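Protein A49R (Vaccinia virus, PDB 4D5T) inhibits host NF-kappa-B activation by interacting with BTRC, which diminishes ubiquitination of the inhibitor NFKBIA and keeps p65 in the cytoplasm. Local coordinates at residues 35-40 against 124-129; 48-53 against 137-142; 80-85 against 106-111; 88-93 against 99-104. All blocks are in the same frame, centred on the assembly; numbering follows the deposited sequence. Where two conformers were deposited one is given.

Contact 1: 35-40 against 124-129; sequences DIVNFI and SRIADI
Ile126 meets three side chains of one helix, Ile36, Val37 and Ile40, and its two branches divide the work. The CG2 branch lies against CG2 of Val37 at 3.6 Å and, more loosely, against CG2 of Ile36 at 4.2 Å. The other branch runs out along CG1, which is set beside the backbone N (chi1 -63°), and its extended end meets Ile40 tip to tip. CD1 of Ile40 and CD1 of Ile126 are 3.4 Å apart there, closer than two methyl carbons usually come, so the packing is tight at this point. No hydrogen bond spans the two segments; the contact is wholly apolar.

Around this first shell, Phe87 also touches Ile126, while Ile102 of helix 95-109 packs on both Ile36 and Ile40. A type I turn runs from Ile126 to Ile129, with Ile129 N bonded to Ile126 O at 3.1 Å. A salt bridge links the residue before the turn to one inside it: Arg125 NH1 reaches OD2 of Asp128 at 2.9 Å from the anti side, 31° out of the carboxylate plane. Ile129 O is in turn held by the side-chain amides of Asn29 and Asn33. Helix 29-40 is thereby joined to the C-terminal part of helix 112-126, an aliphatic interface of the all-helical Bcl-2 fold to which A49 belongs.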
loop_
_atom_site.group_PDB
_atom_site.type_symbol
_atom_site.label_atom_id
_atom_site.label_comp_id
_atom_site.label_asym_id
_atom_site.label_seq_id
_atom_site.Cartn_x
_atom_site.Cartn_y
_atom_site.Cartn_z
ATOM N N ASP A 35 2.770 -0.420 -10.796
ATOM C CA ASP A 35 1.790 0.483 -10.156
ATOM C C ASP A 35 1.989 0.562 -8.653
ATOM O O ASP A 35 1.898 1.630 -8.054
ATOM C CB ASP A 35 0.352 0.029 -10.476
ATOM C CG ASP A 35 -0.082 0.309 -11.931
ATOM O OD1 ASP A 35 0.569 1.162 -12.615
ATOM O OD2 ASP A 35 -1.119 -0.271 -12.340
ATOM N N ILE A 36 2.315 -0.568 -8.016
ATOM C CA ILE A 36 2.639 -0.568 -6.582
ATOM C C ILE A 36 3.866 0.289 -6.297
ATOM O O ILE A 36 3.838 1.123 -5.380
ATOM C CB ILE A 36 2.765 -2.031 -6.055
ATOM C CG1 ILE A 36 1.385 -2.682 -6.072
ATOM C CG2 ILE A 36 3.330 -2.024 -4.644
ATOM C CD1 ILE A 36 1.390 -4.171 -5.813
ATOM N N VAL A 37 4.930 0.115 -7.090
ATOM C CA VAL A 37 6.155 0.925 -6.949
ATOM C C VAL A 37 5.800 2.425 -7.077
ATOM O O VAL A 37 6.198 3.266 -6.254
ATOM C CB VAL A 37 7.251 0.542 -7.958
ATOM C CG1 VAL A 37 8.440 1.539 -7.881
ATOM C CG2 VAL A 37 7.757 -0.858 -7.662
ATOM N N ASN A 38 5.066 2.736 -8.113
ATOM C CA ASN A 38 4.676 4.135 -8.335
ATOM C C ASN A 38 3.853 4.713 -7.164
ATOM O O ASN A 38 4.034 5.858 -6.803
ATOM C CB ASN A 38 3.995 4.286 -9.684
ATOM C CG ASN A 38 4.994 4.220 -10.864
ATOM O OD1 ASN A 38 6.131 4.583 -10.727
ATOM N ND2 ASN A 38 4.507 3.908 -12.040
ATOM N N PHE A 39 2.932 3.942 -6.602
ATOM C CA PHE A 39 2.198 4.389 -5.414
ATOM C C PHE A 39 3.191 4.715 -4.247
ATOM O O PHE A 39 3.067 5.756 -3.572
ATOM C CB PHE A 39 1.199 3.303 -4.957
ATOM C CG PHE A 39 0.517 3.628 -3.655
ATOM C CD1 PHE A 39 -0.506 4.582 -3.611
ATOM C CD2 PHE A 39 0.956 3.051 -2.465
ATOM C CE1 PHE A 39 -1.138 4.878 -2.387
ATOM C CE2 PHE A 39 0.381 3.385 -1.261
ATOM C CZ PHE A 39 -0.663 4.305 -1.198
ATOM N N ILE A 40 4.125 3.802 -3.990
ATOM C CA ILE A 40 5.131 3.980 -2.958
ATOM C C ILE A 40 5.950 5.278 -3.173
ATOM O O ILE A 40 6.297 5.950 -2.181
ATOM C CB ILE A 40 6.020 2.732 -2.884
ATOM C CG1 ILE A 40 5.196 1.595 -2.229
ATOM C CG2 ILE A 40 7.313 2.984 -2.160
ATOM C CD1 ILE A 40 5.837 0.238 -2.438
ATOM N N SER A 124 13.438 -2.457 -7.727
ATOM C CA SER A 124 13.943 -3.733 -8.238
ATOM C C SER A 124 13.319 -4.955 -7.577
ATOM O O SER A 124 12.972 -5.897 -8.265
ATOM C CB SER A 124 15.432 -3.864 -8.065
ATOM O OG SER A 124 15.961 -4.930 -8.841
ATOM N N ARG A 125 13.187 -4.931 -6.257
ATOM C CA ARG A 125 12.664 -6.146 -5.561
ATOM C C ARG A 125 11.158 -6.291 -5.688
ATOM O O ARG A 125 10.613 -7.417 -5.739
ATOM C CB ARG A 125 13.069 -6.053 -4.100
ATOM C CG ARG A 125 14.583 -6.118 -3.852
ATOM C CD ARG A 125 15.159 -7.487 -4.178
ATOM N NE ARG A 125 15.653 -7.541 -5.524
ATOM C CZ ARG A 125 15.326 -8.412 -6.446
ATOM N NH1 ARG A 125 14.443 -9.372 -6.206
ATOM N NH2 ARG A 125 15.880 -8.283 -7.647
ATOM N N ILE A 126 10.402 -5.180 -5.688
ATOM C CA ILE A 126 8.960 -5.278 -5.880
ATOM C C ILE A 126 8.633 -5.922 -7.248
ATOM O O ILE A 126 7.606 -6.607 -7.366
ATOM C CB ILE A 126 8.268 -3.926 -5.673
ATOM C CG1 ILE A 126 8.495 -3.500 -4.183
ATOM C CG2 ILE A 126 6.806 -3.937 -6.119
ATOM C CD1 ILE A 126 7.749 -2.335 -3.676
ATOM N N ALA A 127 9.475 -5.688 -8.245
ATOM C CA ALA A 127 9.238 -6.276 -9.560
ATOM C C ALA A 127 9.132 -7.801 -9.531
ATOM O O ALA A 127 8.483 -8.370 -10.379
ATOM C CB ALA A 127 10.293 -5.820 -10.542
ATOM N N ASP A 128 9.711 -8.465 -8.525
ATOM C CA ASP A 128 9.695 -9.902 -8.474
ATOM C C ASP A 128 8.547 -10.525 -7.645
ATOM O O ASP A 128 8.473 -11.755 -7.502
ATOM C CB ASP A 128 11.066 -10.406 -7.981
ATOM C CG ASP A 128 12.135 -10.303 -9.047
ATOM O OD1 ASP A 128 11.832 -10.083 -10.253
ATOM O OD2 ASP A 128 13.317 -10.426 -8.669
ATOM N N ILE A 129 7.669 -9.713 -7.078
ATOM C CA ILE A 129 6.568 -10.252 -6.232
ATOM C C ILE A 129 5.413 -10.767 -7.062
ATOM O O ILE A 129 5.294 -10.519 -8.276
ATOM C CB ILE A 129 6.102 -9.244 -5.145
ATOM C CG1 ILE A 129 5.219 -8.095 -5.728
ATOM C CG2 ILE A 129 7.284 -8.758 -4.311
ATOM C CD1 ILE A 129 4.622 -7.166 -4.682
#

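Contact 2: 48-53 against 137-142; sequences NPFISF and ENILQL
Between Phe50 and Phe53 on one side and Ile139 and Leu142 on the other, the axes of 49-53 and 137-142 come no closer than 13.1 Å, running in roughly the same direction at 33° to each other. In this Bcl-2-type helical bundle the gap between the two helices is spanned by side chains, two phenylalanine rings from one and two aliphatic branches from the other. Both phenylalanines have CG anti to the backbone N, which sends the ring of Phe53 out to meet Ile139 coming from the opposite direction. The outcome is a CH-pi contact: CD1 of Ile139 sits 3.7 Å from the centroid of the Phe53 ring, only 5° off its normal, and thus almost exactly over the middle of the face.

The same methyl serves a second ring, lying at the edge of Phe50 with Ile139 CD1 4.2 Å from Phe50 CD1. CG1 of Ile139 stands anti to its backbone N, which places CG2 between the backbone N and the carbonyl carbon, the crowded position. Leu142, one turn further on, brings CD2 to the edge of the Phe53 ring, near its plane and 3.9 Å from Phe53 CZ. Val20 of helix 9-23 also packs on Ile139, and Leu95 and Val99 of helix 95-109 on Leu142.

Helix 49-61 is started by Asn48, the N-cap, whose ND2 bonds to OD2 of Asp35 while its OD1 accepts a weak, bent bond from Phe50 N at 2.9 Å, with an angle of 129° at the hydrogen.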
loop_
_atom_site.group_PDB
_atom_site.type_symbol
_atom_site.label_atom_id
_atom_site.label_comp_id
_atom_site.label_asym_id
_atom_site.label_seq_id
_atom_site.Cartn_x
_atom_site.Cartn_y
_atom_site.Cartn_z
ATOM N N ASN A 48 -5.893 2.109 -11.553
ATOM C CA ASN A 48 -5.762 0.725 -11.052
ATOM C C ASN A 48 -6.526 0.598 -9.739
ATOM O O ASN A 48 -6.182 1.256 -8.804
ATOM C CB ASN A 48 -4.277 0.392 -10.850
ATOM C CG ASN A 48 -4.047 -1.018 -10.321
ATOM O OD1 ASN A 48 -4.819 -1.538 -9.536
ATOM N ND2 ASN A 48 -2.926 -1.611 -10.722
ATOM N N PRO A 49 -7.613 -0.232 -9.672
ATOM C CA PRO A 49 -8.414 -0.248 -8.486
ATOM C C PRO A 49 -7.692 -0.657 -7.213
ATOM O O PRO A 49 -8.061 -0.178 -6.135
ATOM C CB PRO A 49 -9.527 -1.273 -8.793
ATOM C CG PRO A 49 -9.416 -1.578 -10.199
ATOM C CD PRO A 49 -8.096 -1.107 -10.748
ATOM N N PHE A 50 -6.673 -1.522 -7.315
ATOM C CA PHE A 50 -5.908 -1.820 -6.159
ATOM C C PHE A 50 -5.143 -0.595 -5.615
ATOM O O PHE A 50 -5.004 -0.433 -4.379
ATOM C CB PHE A 50 -4.938 -3.012 -6.381
ATOM C CG PHE A 50 -4.232 -3.441 -5.116
ATOM C CD1 PHE A 50 -4.926 -3.979 -4.075
ATOM C CD2 PHE A 50 -2.863 -3.397 -5.009
ATOM C CE1 PHE A 50 -4.276 -4.436 -2.891
ATOM C CE2 PHE A 50 -2.216 -3.784 -3.866
ATOM C CZ PHE A 50 -2.900 -4.361 -2.816
ATOM N N ILE A 51 -4.632 0.227 -6.508
ATOM C CA ILE A 51 -3.946 1.488 -6.098
ATOM C C ILE A 51 -4.971 2.508 -5.521
ATOM O O ILE A 51 -4.725 3.106 -4.485
ATOM C CB ILE A 51 -3.159 2.079 -7.275
ATOM C CG1 ILE A 51 -2.113 1.112 -7.832
ATOM C CG2 ILE A 51 -2.483 3.377 -6.895
ATOM C CD1 ILE A 51 -1.224 0.396 -6.859
ATOM N N SER A 52 -6.167 2.609 -6.114
ATOM C CA SER A 52 -7.238 3.364 -5.454
ATOM C C SER A 52 -7.592 2.864 -4.047
ATOM O O SER A 52 -7.733 3.680 -3.105
ATOM C CB SER A 52 -8.470 3.447 -6.375
ATOM O OG SER A 52 -9.421 4.268 -5.721
ATOM N N PHE A 53 -7.653 1.554 -3.873
ATOM C CA PHE A 53 -7.818 0.921 -2.530
ATOM C C PHE A 53 -6.715 1.373 -1.603
ATOM O O PHE A 53 -6.989 1.870 -0.485
ATOM C CB PHE A 53 -7.909 -0.604 -2.644
ATOM C CG PHE A 53 -7.895 -1.333 -1.317
ATOM C CD1 PHE A 53 -9.070 -1.507 -0.608
ATOM C CD2 PHE A 53 -6.744 -1.881 -0.854
ATOM C CE1 PHE A 53 -9.068 -2.136 0.617
ATOM C CE2 PHE A 53 -6.763 -2.639 0.355
ATOM C CZ PHE A 53 -7.923 -2.718 1.075
ATOM N N GLU A 137 -8.049 -13.532 -2.574
ATOM C CA GLU A 137 -8.544 -14.316 -1.495
ATOM C C GLU A 137 -8.984 -13.476 -0.282
ATOM O O GLU A 137 -9.793 -13.940 0.518
ATOM C CB GLU A 137 -7.471 -15.354 -1.168
ATOM C CG GLU A 137 -7.883 -16.509 -0.283
ATOM C CD GLU A 137 -6.956 -17.717 -0.278
ATOM O OE1 GLU A 137 -5.918 -17.878 -0.997
ATOM O OE2 GLU A 137 -7.378 -18.606 0.467
ATOM N N ASN A 138 -8.383 -12.302 -0.101
ATOM C CA ASN A 138 -8.513 -11.585 1.139
ATOM C C ASN A 138 -9.032 -10.132 1.077
ATOM O O ASN A 138 -9.331 -9.563 2.123
ATOM C CB ASN A 138 -7.137 -11.560 1.840
ATOM C CG ASN A 138 -6.638 -12.917 2.207
ATOM O OD1 ASN A 138 -7.218 -13.585 3.078
ATOM N ND2 ASN A 138 -5.645 -13.418 1.437
ATOM N N ILE A 139 -9.182 -9.505 -0.104
ATOM C CA ILE A 139 -9.512 -8.077 -0.093
ATOM C C ILE A 139 -10.863 -7.682 0.518
ATOM O O ILE A 139 -10.989 -6.661 1.220
ATOM C CB ILE A 139 -9.353 -7.381 -1.488
ATOM C CG1 ILE A 139 -9.345 -5.835 -1.285
ATOM C CG2 ILE A 139 -10.356 -7.860 -2.501
ATOM C CD1 ILE A 139 -8.414 -5.095 -2.119
ATOM N N LEU A 140 -11.887 -8.495 0.263
ATOM C CA LEU A 140 -13.212 -8.151 0.827
ATOM C C LEU A 140 -13.135 -8.158 2.362
ATOM O O LEU A 140 -13.633 -7.245 3.034
ATOM C CB LEU A 140 -14.261 -9.073 0.269
ATOM C CG LEU A 140 -14.476 -8.974 -1.255
ATOM C CD1 LEU A 140 -15.563 -9.941 -1.658
ATOM C CD2 LEU A 140 -14.812 -7.589 -1.851
ATOM N N GLN A 141 -12.540 -9.209 2.916
ATOM C CA GLN A 141 -12.420 -9.280 4.371
ATOM C C GLN A 141 -11.589 -8.138 4.929
ATOM O O GLN A 141 -11.914 -7.630 6.008
ATOM C CB GLN A 141 -11.802 -10.593 4.818
ATOM C CG GLN A 141 -11.737 -10.793 6.316
ATOM C CD GLN A 141 -13.107 -10.810 6.969
ATOM O OE1 GLN A 141 -13.892 -11.696 6.709
ATOM N NE2 GLN A 141 -13.395 -9.823 7.822
ATOM N N LEU A 142 -10.482 -7.835 4.265
ATOM C CA LEU A 142 -9.601 -6.760 4.727
ATOM C C LEU A 142 -10.327 -5.414 4.728
ATOM O O LEU A 142 -10.207 -4.625 5.676
ATOM C CB LEU A 142 -8.375 -6.638 3.880
ATOM C CG LEU A 142 -7.459 -5.484 4.286
ATOM C CD1 LEU A 142 -6.976 -5.614 5.717
ATOM C CD2 LEU A 142 -6.273 -5.451 3.383
#

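Contact 3: 80-85 against 106-111; sequences IDCIVN and KYIMNN
No ring or amide plane takes part where Cys82 and Ile83 meet Ile108; the flat groups of 106-111 are used elsewhere. The ring of Tyr107 meets that of Tyr58 with the planes at about 40°, and its side chain also touches Gln67 and Ile71 of helix 64-72, whereas the amide of Asn110 donates through ND2 to the hydroxyl of Tyr58.

What remains between the segments is one methyl group and its two neighbours. Ile108 carries CG1 beside its backbone N (chi1 -67°) with the chain extended beyond it, and this delivers CD1 toward helix 76-87. There it lies 4.2 Å from Ile83 CG1. It also comes within 3.7 Å of Cys82 SG, a contact that is doubtful because Cys82 was modelled in two conformations. The nearest backbones, at Ile83 and Ile108, stand 8.8 Å apart between CA atoms.

Helix 112-126 packs alongside, with Tyr118 on Ile83 and Phe114 on Ile108. Asn111 starts that helix as its N-cap, its OD1 accepting from Phe114 N. The contact is ordinary apolar packing in a Bcl-2-type helical bundle, joining helix 76-87 to the C-terminal part of helix 95-109, the next helix in the chain.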
loop_
_atom_site.group_PDB
_atom_site.type_symbol
_atom_site.label_atom_id
_atom_site.label_comp_id
_atom_site.label_asym_id
_atom_site.label_seq_id
_atom_site.Cartn_x
_atom_site.Cartn_y
_atom_site.Cartn_z
ATOM N N ILE A 80 16.804 -0.012 7.678
ATOM C CA ILE A 80 17.104 -1.300 7.019
ATOM C C ILE A 80 16.333 -2.403 7.655
ATOM O O ILE A 80 15.740 -3.231 6.974
ATOM C CB ILE A 80 18.601 -1.619 7.084
ATOM C CG1 ILE A 80 19.360 -0.662 6.154
ATOM C CG2 ILE A 80 18.851 -3.033 6.642
ATOM C CD1 ILE A 80 20.872 -0.649 6.347
ATOM N N ASP A 81 16.312 -2.402 8.972
ATOM C CA ASP A 81 15.528 -3.403 9.691
ATOM C C ASP A 81 14.053 -3.338 9.303
ATOM O O ASP A 81 13.422 -4.335 9.059
ATOM C CB ASP A 81 15.624 -3.169 11.171
ATOM C CG ASP A 81 14.964 -4.300 11.984
ATOM O OD1 ASP A 81 15.550 -5.381 12.119
ATOM O OD2 ASP A 81 13.876 -4.073 12.530
ATOM N N CYS A 82 13.480 -2.099 9.293
ATOM C CA CYS A 82 12.094 -1.931 8.855
ATOM C C CYS A 82 11.810 -2.443 7.440
ATOM O O CYS A 82 10.868 -3.239 7.218
ATOM C CB CYS A 82 11.750 -0.499 8.913
ATOM S SG CYS A 82 10.100 -0.161 8.386
ATOM N N ILE A 83 12.666 -2.062 6.508
ATOM C CA ILE A 83 12.524 -2.503 5.087
ATOM C C ILE A 83 12.559 -3.973 4.934
ATOM O O ILE A 83 11.626 -4.584 4.391
ATOM C CB ILE A 83 13.605 -1.910 4.171
ATOM C CG1 ILE A 83 13.300 -0.443 3.990
ATOM C CG2 ILE A 83 13.615 -2.649 2.820
ATOM C CD1 ILE A 83 14.414 0.332 3.325
ATOM N N VAL A 84 13.571 -4.603 5.517
ATOM C CA VAL A 84 13.668 -6.052 5.440
ATOM C C VAL A 84 12.505 -6.731 6.099
ATOM O O VAL A 84 11.961 -7.690 5.548
ATOM C CB VAL A 84 15.025 -6.557 5.981
ATOM C CG1 VAL A 84 15.114 -8.037 5.990
ATOM C CG2 VAL A 84 16.174 -6.003 5.132
ATOM N N ASN A 85 12.130 -6.279 7.302
ATOM C CA ASN A 85 10.960 -6.857 8.030
ATOM C C ASN A 85 9.686 -6.753 7.211
ATOM O O ASN A 85 8.995 -7.718 7.048
ATOM C CB ASN A 85 10.797 -6.115 9.378
ATOM C CG ASN A 85 9.576 -6.568 10.190
ATOM O OD1 ASN A 85 8.439 -6.325 9.840
ATOM N ND2 ASN A 85 9.828 -7.181 11.310
ATOM N N LYS A 106 5.818 3.610 1.589
ATOM C CA LYS A 106 5.439 4.950 1.143
ATOM C C LYS A 106 5.829 5.990 2.190
ATOM O O LYS A 106 6.441 7.013 1.844
ATOM C CB LYS A 106 3.931 5.026 0.806
ATOM C CG LYS A 106 3.515 6.420 0.384
ATOM C CD LYS A 106 2.127 6.477 -0.205
ATOM C CE LYS A 106 1.828 7.964 -0.478
ATOM N NZ LYS A 106 0.684 8.188 -1.341
ATOM N N TYR A 107 5.613 5.707 3.473
ATOM C CA TYR A 107 6.073 6.672 4.493
ATOM C C TYR A 107 7.579 6.882 4.430
ATOM O O TYR A 107 8.109 8.003 4.623
ATOM C CB TYR A 107 5.707 6.245 5.906
ATOM C CG TYR A 107 4.267 6.098 6.241
ATOM C CD1 TYR A 107 3.300 7.042 5.838
ATOM C CD2 TYR A 107 3.856 5.067 7.079
ATOM C CE1 TYR A 107 1.955 6.893 6.171
ATOM C CE2 TYR A 107 2.512 4.916 7.402
ATOM C CZ TYR A 107 1.585 5.854 6.973
ATOM O OH TYR A 107 0.297 5.708 7.392
ATOM N N ILE A 108 8.316 5.785 4.256
ATOM C CA ILE A 108 9.772 5.822 4.261
ATOM C C ILE A 108 10.273 6.582 3.037
ATOM O O ILE A 108 11.175 7.441 3.161
ATOM C CB ILE A 108 10.397 4.424 4.297
ATOM C CG1 ILE A 108 10.087 3.739 5.627
ATOM C CG2 ILE A 108 11.918 4.510 4.080
ATOM C CD1 ILE A 108 10.584 2.326 5.640
ATOM N N MET A 109 9.627 6.370 1.894
ATOM C CA MET A 109 9.953 7.138 0.664
ATOM C C MET A 109 9.502 8.599 0.702
ATOM O O MET A 109 9.981 9.422 -0.086
ATOM C CB MET A 109 9.380 6.464 -0.582
ATOM C CG MET A 109 9.974 5.094 -0.923
ATOM S SD MET A 109 11.729 5.012 -1.215
ATOM C CE MET A 109 12.383 4.741 0.385
ATOM N N ASN A 110 8.633 8.962 1.641
ATOM C CA ASN A 110 8.293 10.408 1.917
ATOM C C ASN A 110 9.470 11.175 2.560
ATOM O O ASN A 110 9.409 12.373 2.664
ATOM C CB ASN A 110 7.038 10.566 2.840
ATOM C CG ASN A 110 5.709 10.093 2.199
ATOM O OD1 ASN A 110 5.556 10.032 0.980
ATOM N ND2 ASN A 110 4.719 9.760 3.063
ATOM N N ASN A 111 10.510 10.457 3.016
ATOM C CA ASN A 111 11.762 11.051 3.597
ATOM C C ASN A 111 12.805 11.138 2.483
ATOM O O ASN A 111 13.308 10.134 2.015
ATOM C CB ASN A 111 12.264 10.170 4.756
ATOM C CG ASN A 111 13.538 10.657 5.412
ATOM O OD1 ASN A 111 14.618 10.686 4.802
ATOM N ND2 ASN A 111 13.408 11.115 6.655
#

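Contact 4: 88-93 against 99-104; sequences MSFYKD and VDAIIT
Apolar packing centres on Phe90, whose ring is met at its edge by Ile102. CG1 of Ile102 lies in the ring plane, 3.7 Å from Phe90 CE1, and the two side chains are at about a right angle. Ala101 adds its methyl group, CB standing 4.2 Å from CZ of Phe90. With CG beside the backbone N (chi1 -66°), the ring is carried toward helix 95-109 although its CB does not point there.

Aromatic contact continues outside the two segments, where the ring of Phe87 meets that of Phe90 edge-to-face. The junction is a connection between consecutive helices of the Bcl-2 fold: 88-93 lies in the loop from helix 76-87 to helix 95-109 and packs back against the latter.

Polar contacts lie apart from the ring. A water lies 3.2 Å from Asp100 OD2 and near the hydroxyl of Ser89, a bridge that is doubtful because the serine has two modelled positions and the water has more acceptors in reach than protons. Asp100 OD2 additionally forms a salt bridge with Lys86. One turn on, the hydroxyl OG1 of Thr104 donates to Asp100 O at 2.8 Å from 38° above the carbonyl plane, while Thr104 N reaches that oxygen from the opposite face.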
loop_
_atom_site.group_PDB
_atom_site.type_symbol
_atom_site.label_atom_id
_atom_site.label_comp_id
_atom_site.label_asym_id
_atom_site.label_seq_id
_atom_site.Cartn_x
_atom_site.Cartn_y
_atom_site.Cartn_z
ATOM N N MET A 88 9.254 -8.957 3.701
ATOM C CA MET A 88 8.934 -10.351 3.706
ATOM C C MET A 88 7.410 -10.621 3.576
ATOM O O MET A 88 7.066 -11.696 3.156
ATOM C CB MET A 88 9.504 -11.073 4.930
ATOM C CG MET A 88 11.026 -11.018 5.074
ATOM S SD MET A 88 11.997 -11.287 3.568
ATOM C CE MET A 88 13.603 -10.602 3.911
ATOM N N SER A 89 6.544 -9.651 3.930
ATOM C CA SER A 89 5.076 -9.831 3.818
ATOM C C SER A 89 4.708 -10.144 2.380
ATOM O O SER A 89 3.759 -10.854 2.122
ATOM C CB SER A 89 4.258 -8.602 4.322
ATOM O OG SER A 89 4.543 -8.276 5.693
ATOM N N PHE A 90 5.469 -9.620 1.439
ATOM C CA PHE A 90 5.156 -9.838 0.001
ATOM C C PHE A 90 5.278 -11.286 -0.389
ATOM O O PHE A 90 4.705 -11.738 -1.418
ATOM C CB PHE A 90 6.039 -9.022 -0.920
ATOM C CG PHE A 90 5.851 -7.569 -0.827
ATOM C CD1 PHE A 90 4.608 -7.001 -0.991
ATOM C CD2 PHE A 90 6.917 -6.757 -0.511
ATOM C CE1 PHE A 90 4.432 -5.654 -0.888
ATOM C CE2 PHE A 90 6.754 -5.399 -0.411
ATOM C CZ PHE A 90 5.498 -4.827 -0.613
ATOM N N TYR A 91 6.036 -12.069 0.406
ATOM C CA TYR A 91 6.250 -13.467 0.087
ATOM C C TYR A 91 5.314 -14.382 0.869
ATOM O O TYR A 91 5.368 -15.589 0.720
ATOM C CB TYR A 91 7.661 -13.845 0.410
ATOM C CG TYR A 91 8.765 -12.930 -0.238
ATOM C CD1 TYR A 91 8.672 -12.461 -1.531
ATOM C CD2 TYR A 91 9.927 -12.615 0.491
ATOM C CE1 TYR A 91 9.703 -11.750 -2.117
ATOM C CE2 TYR A 91 10.972 -11.854 -0.059
ATOM C CZ TYR A 91 10.863 -11.479 -1.393
ATOM O OH TYR A 91 11.954 -10.785 -1.964
ATOM N N LYS A 92 4.468 -13.793 1.715
ATOM C CA LYS A 92 3.548 -14.575 2.584
ATOM C C LYS A 92 2.104 -14.357 2.197
ATOM O O LYS A 92 1.845 -13.628 1.244
ATOM C CB LYS A 92 3.820 -14.203 4.047
ATOM C CG LYS A 92 5.232 -14.577 4.468
ATOM C CD LYS A 92 5.535 -14.175 5.890
ATOM C CE LYS A 92 5.364 -15.387 6.796
ATOM N NZ LYS A 92 6.227 -15.257 8.000
ATOM N N ASP A 93 1.169 -14.967 2.926
ATOM C CA ASP A 93 -0.230 -15.035 2.522
ATOM C C ASP A 93 -1.181 -14.146 3.307
ATOM O O ASP A 93 -2.414 -14.406 3.329
ATOM C CB ASP A 93 -0.743 -16.484 2.627
ATOM C CG ASP A 93 -0.021 -17.427 1.670
ATOM O OD1 ASP A 93 0.506 -16.980 0.620
ATOM O OD2 ASP A 93 0.032 -18.629 1.976
ATOM N N VAL A 99 -0.493 -4.846 2.771
ATOM C CA VAL A 99 -0.976 -3.492 2.683
ATOM C C VAL A 99 -0.203 -2.593 3.659
ATOM O O VAL A 99 0.289 -1.492 3.305
ATOM C CB VAL A 99 -2.492 -3.420 2.888
ATOM C CG1 VAL A 99 -2.957 -1.957 3.053
ATOM C CG2 VAL A 99 -3.167 -4.020 1.715
ATOM N N ASP A 100 0.013 -3.100 4.860
ATOM C CA ASP A 100 0.875 -2.387 5.840
ATOM C C ASP A 100 2.290 -2.165 5.307
ATOM O O ASP A 100 2.862 -1.065 5.480
ATOM C CB ASP A 100 0.900 -3.216 7.159
ATOM C CG ASP A 100 1.802 -2.601 8.242
ATOM O OD1 ASP A 100 1.508 -1.514 8.723
ATOM O OD2 ASP A 100 2.826 -3.189 8.558
ATOM N N ALA A 101 2.886 -3.186 4.660
ATOM C CA ALA A 101 4.188 -3.047 4.106
ATOM C C ALA A 101 4.245 -1.962 3.052
ATOM O O ALA A 101 5.160 -1.112 3.090
ATOM C CB ALA A 101 4.709 -4.377 3.531
ATOM N N ILE A 102 3.295 -1.956 2.113
ATOM C CA ILE A 102 3.273 -0.977 1.070
ATOM C C ILE A 102 3.143 0.453 1.627
ATOM O O ILE A 102 3.865 1.327 1.193
ATOM C CB ILE A 102 2.129 -1.274 0.058
ATOM C CG1 ILE A 102 2.479 -2.553 -0.753
ATOM C CG2 ILE A 102 1.951 -0.162 -0.910
ATOM C CD1 ILE A 102 1.284 -3.196 -1.441
ATOM N N ILE A 103 2.234 0.639 2.578
ATOM C CA ILE A 103 2.018 1.951 3.167
ATOM C C ILE A 103 3.220 2.389 3.969
ATOM O O ILE A 103 3.646 3.547 3.865
ATOM C CB ILE A 103 0.736 1.922 3.989
ATOM C CG1 ILE A 103 -0.429 1.950 2.990
ATOM C CG2 ILE A 103 0.696 3.068 4.974
ATOM C CD1 ILE A 103 -1.760 1.796 3.647
ATOM N N THR A 104 3.840 1.460 4.689
ATOM C CA THR A 104 5.082 1.784 5.439
ATOM C C THR A 104 6.206 2.215 4.486
ATOM O O THR A 104 6.919 3.219 4.749
ATOM C CB THR A 104 5.564 0.581 6.265
ATOM O OG1 THR A 104 4.584 0.282 7.264
ATOM C CG2 THR A 104 6.883 0.926 6.981
HETATM O O HOH W 1 3.990 -5.829 7.143
#

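Overall arrangement
From the N terminus, helix 29-40 comes first, and contact 1 closes a long loop from it to the C-terminal part of helix 112-126. Before that loop is complete, helix 49-61 opens another, which contact 2 closes on helix 132-150; the two loops therefore cross. Contact 3, joining helix 76-87 to helix 95-109, is nested inside both, and contact 4, the shortest closure, is nested inside contact 3. Contacts 2 and 3 lie on opposite sides of the chain's centre, about 22 Å apart between centres, without touching. Helix 95-109 connects the set: Phe39 packs on Ile102, Phe53 on Val99 and Met109 on Ile40.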